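Long-range contact in immunity protein (Neisseria meningitidis, PDB 4Q7O), which probably protects the bacterium from a contact-dependent growth-inhibition toxin by binding and neutralising it: residues N7-L12 / F28-Y32. Numbering follows the deposited sequence.
Sequences NIFLNL and FETIY
Phe-9 pushes its ring into the side of helix 22-34, where with Phe-28 and Tyr-32 it forms an aromatic cluster that joins the N-terminal turn to that helix. Phe-9 occupies the N-cap position of helix 10-18, and an Asx turn from Asn-7 ends on it: Asn-7 OD1 accepts from Phe-9 N at 2.9 Å, in the carbonyl plane. Followed outward, the Phe-9 side chain leaves CB with CG anti to the carbonyl carbon (chi1 -68°), which turns the ring toward helix 22-34. In the Phe-9 ring, CD2 meets Glu-29 OE1 at 3.6 Å, CE2 lies 3.6 Å from Tyr-32 CB, and CZ is the atom closest to Phe-28 CB. Glu-29 OE1 and Tyr-32 CB both lie at the edge of the Phe-9 ring, in its plane, whereas Phe-28 CB lies over the centre of one face, a CH-pi contact, and Ile-8 CG1 covers the opposite face nearer the rim. The Phe-9 edge turns toward the Tyr-32 face in an offset edge-to-face pair, planes 87° apart. Ile-8 CD1 lies over a face of Tyr-32, 3.7 Å from the ring centroid, a CH-pi contact. Beyond it, Tyr-32 OH is hydrogen-bonded to His-122. On the other flank Leu-12 CG meets Phe-28 CD2, while Phe-28 also packs edge-to-face with Phe-111 of helix 104-121. The polar side of the contact is bridged by water: Glu-29, bent at chi2 (58°), brings its carboxylate back beside Asn-7, and one water accepts from Ile-8 N at 2.8 Å and donates to Glu-29 OE1 at 2.6 Å.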
loop_
_atom_site.group_PDB
_atom_site.type_symbol
_atom_site.label_atom_id
_atom_site.label_comp_id
_atom_site.label_asym_id
_atom_site.label_seq_id
_atom_site.Cartn_x
_atom_site.Cartn_y
_atom_site.Cartn_z
ATOM N N ASN B 7 -11.591 2.605 4.184
ATOM C CA ASN B 7 -10.303 3.211 4.509
ATOM C C ASN B 7 -10.464 4.709 4.800
ATOM O O ASN B 7 -10.998 5.445 3.969
ATOM C CB ASN B 7 -9.324 2.984 3.342
ATOM C CG ASN B 7 -7.860 3.111 3.752
ATOM O OD1 ASN B 7 -7.455 4.096 4.362
ATOM N ND2 ASN B 7 -7.053 2.113 3.387
ATOM N N ILE B 8 -10.009 5.163 5.971
ATOM C CA ILE B 8 -10.082 6.588 6.313
ATOM C C ILE B 8 -8.968 7.441 5.698
ATOM O O ILE B 8 -9.043 8.670 5.720
ATOM C CB ILE B 8 -10.080 6.848 7.846
ATOM C CG1 ILE B 8 -8.730 6.472 8.462
ATOM C CG2 ILE B 8 -11.228 6.122 8.523
ATOM C CD1 ILE B 8 -8.484 7.090 9.824
ATOM N N PHE B 9 -7.935 6.804 5.161
ATOM C CA PHE B 9 -6.782 7.549 4.658
ATOM C C PHE B 9 -6.964 7.950 3.203
ATOM O O PHE B 9 -6.164 7.609 2.333
ATOM C CB PHE B 9 -5.491 6.760 4.882
ATOM C CG PHE B 9 -5.123 6.636 6.330
ATOM C CD1 PHE B 9 -4.642 7.739 7.027
ATOM C CD2 PHE B 9 -5.305 5.443 7.013
ATOM C CE1 PHE B 9 -4.320 7.648 8.383
ATOM C CE2 PHE B 9 -4.977 5.344 8.362
ATOM C CZ PHE B 9 -4.484 6.449 9.045
ATOM N N LEU B 10 -8.020 8.709 2.951
ATOM C CA LEU B 10 -8.407 9.020 1.585
ATOM C C LEU B 10 -7.343 9.840 0.867
ATOM O O LEU B 10 -6.898 9.485 -0.227
ATOM C CB LEU B 10 -9.751 9.752 1.563
ATOM C CG LEU B 10 -10.917 8.965 2.170
ATOM C CD1 LEU B 10 -12.205 9.771 2.111
ATOM C CD2 LEU B 10 -11.095 7.629 1.466
ATOM N N ASN B 11 -6.924 10.936 1.485
ATOM C CA ASN B 11 -5.927 11.796 0.859
ATOM C C ASN B 11 -4.514 11.230 0.899
ATOM O O ASN B 11 -3.736 11.407 -0.045
ATOM C CB ASN B 11 -5.998 13.202 1.433
ATOM C CG ASN B 11 -7.320 13.864 1.123
ATOM O OD1 ASN B 11 -7.811 13.777 -0.007
ATOM N ND2 ASN B 11 -7.923 14.496 2.122
ATOM N N LEU B 12 -4.192 10.523 1.975
ATOM C CA LEU B 12 -2.887 9.874 2.086
ATOM C C LEU B 12 -2.711 8.836 0.997
ATOM O O LEU B 12 -1.679 8.800 0.339
ATOM C CB LEU B 12 -2.719 9.233 3.469
ATOM C CG LEU B 12 -1.412 8.533 3.876
ATOM C CD1 LEU B 12 -1.333 7.096 3.370
ATOM C CD2 LEU B 12 -0.176 9.342 3.453
ATOM N N PHE B 28 0.468 3.296 7.279
ATOM C CA PHE B 28 -0.577 3.953 8.050
ATOM C C PHE B 28 -1.821 3.097 8.251
ATOM O O PHE B 28 -2.360 3.053 9.353
ATOM C CB PHE B 28 -0.911 5.331 7.472
ATOM C CG PHE B 28 0.086 6.372 7.848
ATOM C CD1 PHE B 28 0.170 6.810 9.162
ATOM C CD2 PHE B 28 0.956 6.899 6.909
ATOM C CE1 PHE B 28 1.098 7.765 9.534
ATOM C CE2 PHE B 28 1.883 7.854 7.278
ATOM C CZ PHE B 28 1.955 8.283 8.590
ATOM N N GLU B 29 -2.258 2.389 7.214
ATOM C CA GLU B 29 -3.473 1.597 7.355
ATOM C C GLU B 29 -3.305 0.462 8.347
ATOM O O GLU B 29 -4.200 0.181 9.145
ATOM C CB GLU B 29 -3.949 1.044 6.012
ATOM C CG GLU B 29 -5.196 0.158 6.110
ATOM C CD GLU B 29 -6.405 0.845 6.737
ATOM O OE1 GLU B 29 -6.479 2.092 6.737
ATOM O OE2 GLU B 29 -7.298 0.120 7.227
ATOM N N THR B 30 -2.152 -0.192 8.313
ATOM C CA THR B 30 -1.972 -1.345 9.183
ATOM C C THR B 30 -1.805 -0.932 10.652
ATOM O O THR B 30 -2.311 -1.603 11.545
ATOM C CB THR B 30 -0.854 -2.288 8.694
ATOM O OG1 THR B 30 0.377 -1.573 8.626
ATOM C CG2 THR B 30 -1.189 -2.844 7.317
ATOM N N ILE B 31 -1.118 0.177 10.910
ATOM C CA ILE B 31 -1.030 0.683 12.281
ATOM C C ILE B 31 -2.397 1.129 12.799
ATOM O O ILE B 31 -2.793 0.795 13.916
ATOM C CB ILE B 31 -0.021 1.830 12.387
ATOM C CG1 ILE B 31 1.382 1.296 12.104
ATOM C CG2 ILE B 31 -0.092 2.501 13.753
ATOM C CD1 ILE B 31 2.403 2.371 11.907
ATOM N N TYR B 32 -3.125 1.877 11.981
ATOM C CA TYR B 32 -4.451 2.339 12.369
ATOM C C TYR B 32 -5.403 1.196 12.714
ATOM O O TYR B 32 -6.125 1.249 13.707
ATOM C CB TYR B 32 -5.044 3.192 11.250
ATOM C CG TYR B 32 -6.501 3.532 11.437
ATOM C CD1 TYR B 32 -6.896 4.506 12.342
ATOM C CD2 TYR B 32 -7.483 2.889 10.700
ATOM C CE1 TYR B 32 -8.238 4.830 12.510
ATOM C CE2 TYR B 32 -8.819 3.202 10.857
ATOM C CZ TYR B 32 -9.195 4.169 11.763
ATOM O OH TYR B 32 -10.527 4.477 11.910
HETATM O O HOH W 1 -8.794 3.041 7.359
#